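Local atomic coordinates of capsular polysaccharide biosynthesis protein (Vibrio cholerae, PDB entry 1XPJ), a protein that is of unknown function but probably belongs to the haloacid dehalogenase-like hydrolases and may take part in making capsular polysaccharide. Residues L4-Q14 / P25-Y36. Numbering follows the deposited sequence.
Sequences LIVDLDGTLTQ and PRLDVIEQLREY
Arg26 reaches from the start of helix 27-36 along the backbone of the 10-13 loop, where its CB, CG, CD and NH1 all find partners. CB sits 3.8 Å from both Thr11 O and Leu12 O; CG packs against Thr13 O and, on another side, Gln14 CG; CD of Arg26 comes within 3.4 Å of Thr11 O. A bend at chi3 of Arg26 (73°) then turns the guanidinium, and Arg26 NH1 donates to Gly10 O at 3.0 Å. That oxygen lies at the guanidinium edge, only 4° out of its plane, although the N-H...O angle of 142° shows a bent bond. Val29 CG2 lies over the rim of one face. From its N-cap position, Arg26 also donates its backbone N to Leu12 O, a nearly straight bond beside the single bridge pairing Thr13 with Pro25. Gln14 NE2 adds a bond to Pro25 O, 2.9 Å, approaching from above the carbonyl plane.

Farther along the helix the contact becomes apolar. Leu12 CD1 meets Val29 CG1 at 3.5 Å, the two side chains crossing at about a right angle. Leu33 CD1 touches both Leu4 CD1 (3.7 Å) and Val6 CG2. Side-chain contacts of Arg26, Leu12 and Leu33 hold for one of two modelled conformers and are less certain. Leu4 and Val6 pack strand 3-6 against the helix of a beta-alpha-beta unit continuing into strand 42-47; Leu12 brings the following loop onto it.

Asp7, Asp9 and Thr11 are consistent with the first motif of HAD hydrolases. The chemistry implies two modes of attachment: hydrocarbon packing joins strand to helix, while polar bonds tie the motif-bearing loop to the helix start.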
# COMPACT_ATOMS: atom_id res chain seq x y z
N LEU A 4 -14.02 -11.44 -7.64
CA LEU A 4 -13.18 -11.50 -8.81
C LEU A 4 -12.21 -10.34 -8.71
O LEU A 4 -12.61 -9.19 -8.48
CB LEU A 4 -13.99 -11.40 -10.10
CG LEU A 4 -15.05 -12.46 -10.36
CD1 LEU A 4 -15.68 -12.26 -11.74
CD2 LEU A 4 -14.48 -13.89 -10.19
N ILE A 5 -10.93 -10.67 -8.87
CA ILE A 5 -9.88 -9.68 -8.99
C ILE A 5 -9.52 -9.58 -10.48
O ILE A 5 -8.96 -10.52 -11.06
CB ILE A 5 -8.67 -10.05 -8.08
CG1 ILE A 5 -9.15 -10.49 -6.69
CG2 ILE A 5 -7.66 -8.90 -7.99
CD1 ILE A 5 -9.95 -9.44 -5.92
N VAL A 6 -9.85 -8.44 -11.07
CA VAL A 6 -9.82 -8.27 -12.52
C VAL A 6 -8.82 -7.21 -12.95
O VAL A 6 -8.92 -6.03 -12.55
CB VAL A 6 -11.20 -7.85 -13.06
CG1 VAL A 6 -11.23 -7.92 -14.59
CG2 VAL A 6 -12.32 -8.70 -12.42
N ASP A 7 -7.88 -7.62 -13.79
CA ASP A 7 -6.92 -6.72 -14.41
C ASP A 7 -7.69 -5.79 -15.37
O ASP A 7 -8.83 -6.08 -15.74
CB ASP A 7 -5.88 -7.55 -15.15
CG ASP A 7 -4.70 -6.75 -15.66
OD1 ASP A 7 -4.22 -5.84 -14.96
OD2 ASP A 7 -4.16 -6.99 -16.76
N LEU A 8 -7.08 -4.67 -15.77
CA LEU A 8 -7.81 -3.71 -16.58
C LEU A 8 -7.37 -3.76 -18.04
O LEU A 8 -8.16 -4.15 -18.90
CB LEU A 8 -7.68 -2.30 -15.99
CG LEU A 8 -8.19 -1.05 -16.71
CD1 LEU A 8 -9.69 -1.12 -16.98
CD2 LEU A 8 -7.86 0.15 -15.83
N ASP A 9 -6.11 -3.38 -18.32
CA ASP A 9 -5.57 -3.32 -19.67
C ASP A 9 -5.30 -4.71 -20.24
O ASP A 9 -4.48 -5.46 -19.71
CB ASP A 9 -4.29 -2.47 -19.70
CG ASP A 9 -4.51 -1.03 -19.26
OD1 ASP A 9 -5.32 -0.32 -19.89
OD2 ASP A 9 -3.93 -0.50 -18.30
N GLY A 10 -5.97 -5.04 -21.34
CA GLY A 10 -5.81 -6.34 -21.96
C GLY A 10 -6.85 -7.36 -21.50
O GLY A 10 -7.03 -8.39 -22.15
N THR A 11 -7.52 -7.07 -20.39
CA THR A 11 -8.55 -7.96 -19.86
C THR A 11 -9.91 -7.35 -20.11
O THR A 11 -10.77 -7.99 -20.69
CB THR A 11 -8.34 -8.17 -18.34
OG1 THR A 11 -7.21 -9.02 -18.14
CG2 THR A 11 -9.49 -8.98 -17.71
N LEU A 12 -10.09 -6.11 -19.67
CA LEU A 12 -11.32 -5.38 -19.95
C LEU A 12 -11.18 -4.52 -21.22
O LEU A 12 -12.19 -4.06 -21.76
CB LEU A 12 -11.72 -4.53 -18.75
CG LEU A 12 -12.65 -5.13 -17.69
CD1 LEU A 12 -12.67 -6.65 -17.72
CD2 LEU A 12 -12.30 -4.63 -16.30
N THR A 13 -9.94 -4.34 -21.71
CA THR A 13 -9.66 -3.53 -22.89
C THR A 13 -8.94 -4.33 -23.99
O THR A 13 -8.25 -5.32 -23.69
CB THR A 13 -8.85 -2.22 -22.55
OG1 THR A 13 -7.44 -2.49 -22.56
CG2 THR A 13 -9.12 -1.69 -21.13
N GLN A 14 -9.11 -3.89 -25.23
CA GLN A 14 -8.45 -4.51 -26.37
C GLN A 14 -7.04 -3.97 -26.56
O GLN A 14 -6.32 -4.38 -27.49
CB GLN A 14 -9.26 -4.27 -27.65
CG GLN A 14 -10.62 -4.95 -27.64
CD GLN A 14 -11.41 -4.74 -28.91
OE1 GLN A 14 -10.85 -4.45 -29.97
NE2 GLN A 14 -12.72 -4.89 -28.82
N PRO A 25 -13.40 -1.44 -25.60
CA PRO A 25 -13.86 -2.51 -24.69
C PRO A 25 -13.83 -3.94 -25.30
O PRO A 25 -14.16 -4.14 -26.46
CB PRO A 25 -15.29 -2.17 -24.28
CG PRO A 25 -15.83 -1.28 -25.40
CD PRO A 25 -14.55 -0.64 -26.00
N ARG A 26 -13.43 -4.91 -24.45
CA ARG A 26 -13.67 -6.34 -24.62
C ARG A 26 -15.02 -6.71 -24.05
O ARG A 26 -15.18 -6.89 -22.86
CB ARG A 26 -12.57 -7.16 -23.92
CG ARG A 26 -11.25 -7.12 -24.59
CD ARG A 26 -10.31 -8.22 -24.07
NE ARG A 26 -10.72 -9.53 -24.57
CZ ARG A 26 -9.90 -10.57 -24.33
NH1 ARG A 26 -8.76 -10.38 -23.68
NH2 ARG A 26 -10.25 -11.79 -24.72
N LEU A 27 -15.99 -6.64 -24.96
CA LEU A 27 -17.42 -6.77 -24.63
C LEU A 27 -17.83 -8.14 -24.06
O LEU A 27 -18.66 -8.21 -23.14
CB LEU A 27 -18.30 -6.43 -25.83
CG LEU A 27 -18.29 -4.99 -26.36
CD1 LEU A 27 -18.92 -4.94 -27.77
CD2 LEU A 27 -18.96 -3.98 -25.41
N ASP A 28 -17.28 -9.21 -24.60
CA ASP A 28 -17.57 -10.55 -24.07
C ASP A 28 -17.09 -10.69 -22.61
O ASP A 28 -17.81 -11.24 -21.77
CB ASP A 28 -17.00 -11.64 -24.98
CG ASP A 28 -15.49 -11.51 -25.20
OD1 ASP A 28 -14.89 -10.47 -24.86
OD2 ASP A 28 -14.80 -12.41 -25.72
N VAL A 29 -15.90 -10.16 -22.31
CA VAL A 29 -15.34 -10.25 -20.95
C VAL A 29 -16.18 -9.46 -19.96
O VAL A 29 -16.53 -9.98 -18.89
CB VAL A 29 -13.85 -9.77 -20.88
CG1 VAL A 29 -13.41 -9.61 -19.44
CG2 VAL A 29 -12.91 -10.75 -21.62
N ILE A 30 -16.51 -8.21 -20.31
CA ILE A 30 -17.37 -7.37 -19.47
C ILE A 30 -18.76 -7.98 -19.22
O ILE A 30 -19.26 -7.96 -18.08
CB ILE A 30 -17.50 -5.95 -20.07
CG1 ILE A 30 -16.12 -5.29 -20.23
CG2 ILE A 30 -18.39 -5.08 -19.18
CD1 ILE A 30 -16.20 -3.91 -20.88
N GLU A 31 -19.37 -8.51 -20.27
CA GLU A 31 -20.67 -9.18 -20.14
C GLU A 31 -20.60 -10.35 -19.15
O GLU A 31 -21.52 -10.57 -18.34
CB GLU A 31 -21.19 -9.64 -21.51
CG GLU A 31 -22.61 -10.21 -21.51
CD GLU A 31 -23.69 -9.21 -21.09
OE1 GLU A 31 -23.51 -7.99 -21.30
OE2 GLU A 31 -24.74 -9.65 -20.56
N GLN A 32 -19.49 -11.08 -19.19
CA GLN A 32 -19.29 -12.16 -18.23
C GLN A 32 -19.17 -11.63 -16.78
O GLN A 32 -19.68 -12.24 -15.85
CB GLN A 32 -18.12 -13.06 -18.64
CG GLN A 32 -18.08 -14.38 -17.88
CD GLN A 32 -19.00 -15.45 -18.45
OE1 GLN A 32 -20.20 -15.25 -18.55
NE2 GLN A 32 -18.44 -16.60 -18.81
N LEU A 33 -18.52 -10.47 -16.61
CA LEU A 33 -18.45 -9.81 -15.30
C LEU A 33 -19.85 -9.52 -14.75
O LEU A 33 -20.09 -9.68 -13.55
CB LEU A 33 -17.64 -8.50 -15.39
CG LEU A 33 -16.55 -8.15 -14.38
CD1 LEU A 33 -15.69 -9.35 -14.07
CD2 LEU A 33 -15.70 -7.02 -14.95
N ARG A 34 -20.76 -9.10 -15.63
CA ARG A 34 -22.16 -8.84 -15.25
C ARG A 34 -22.88 -10.10 -14.72
O ARG A 34 -23.64 -10.04 -13.75
CB ARG A 34 -22.94 -8.26 -16.44
CG ARG A 34 -22.57 -6.83 -16.82
CD ARG A 34 -23.70 -6.06 -17.48
NE ARG A 34 -23.24 -4.79 -18.04
CZ ARG A 34 -22.90 -4.61 -19.32
NH1 ARG A 34 -22.98 -5.61 -20.19
NH2 ARG A 34 -22.49 -3.42 -19.73
N GLU A 35 -22.64 -11.24 -15.38
CA GLU A 35 -23.26 -12.50 -14.98
C GLU A 35 -22.75 -12.96 -13.62
O GLU A 35 -23.52 -13.46 -12.80
CB GLU A 35 -23.02 -13.60 -16.03
CG GLU A 35 -23.64 -13.30 -17.38
CD GLU A 35 -24.65 -14.35 -17.81
OE1 GLU A 35 -24.66 -14.68 -19.02
OE2 GLU A 35 -25.43 -14.84 -16.96
N TYR A 36 -21.44 -12.80 -13.39
CA TYR A 36 -20.85 -13.12 -12.10
C TYR A 36 -21.32 -12.18 -10.98
O TYR A 36 -21.55 -12.63 -9.85
CB TYR A 36 -19.32 -13.15 -12.17
CG TYR A 36 -18.77 -14.46 -12.68
CD1 TYR A 36 -18.83 -14.78 -14.05
CD2 TYR A 36 -18.19 -15.39 -11.81
CE1 TYR A 36 -18.34 -15.97 -14.53
CE2 TYR A 36 -17.69 -16.60 -12.30
CZ TYR A 36 -17.77 -16.87 -13.66
OH TYR A 36 -17.28 -18.05 -14.15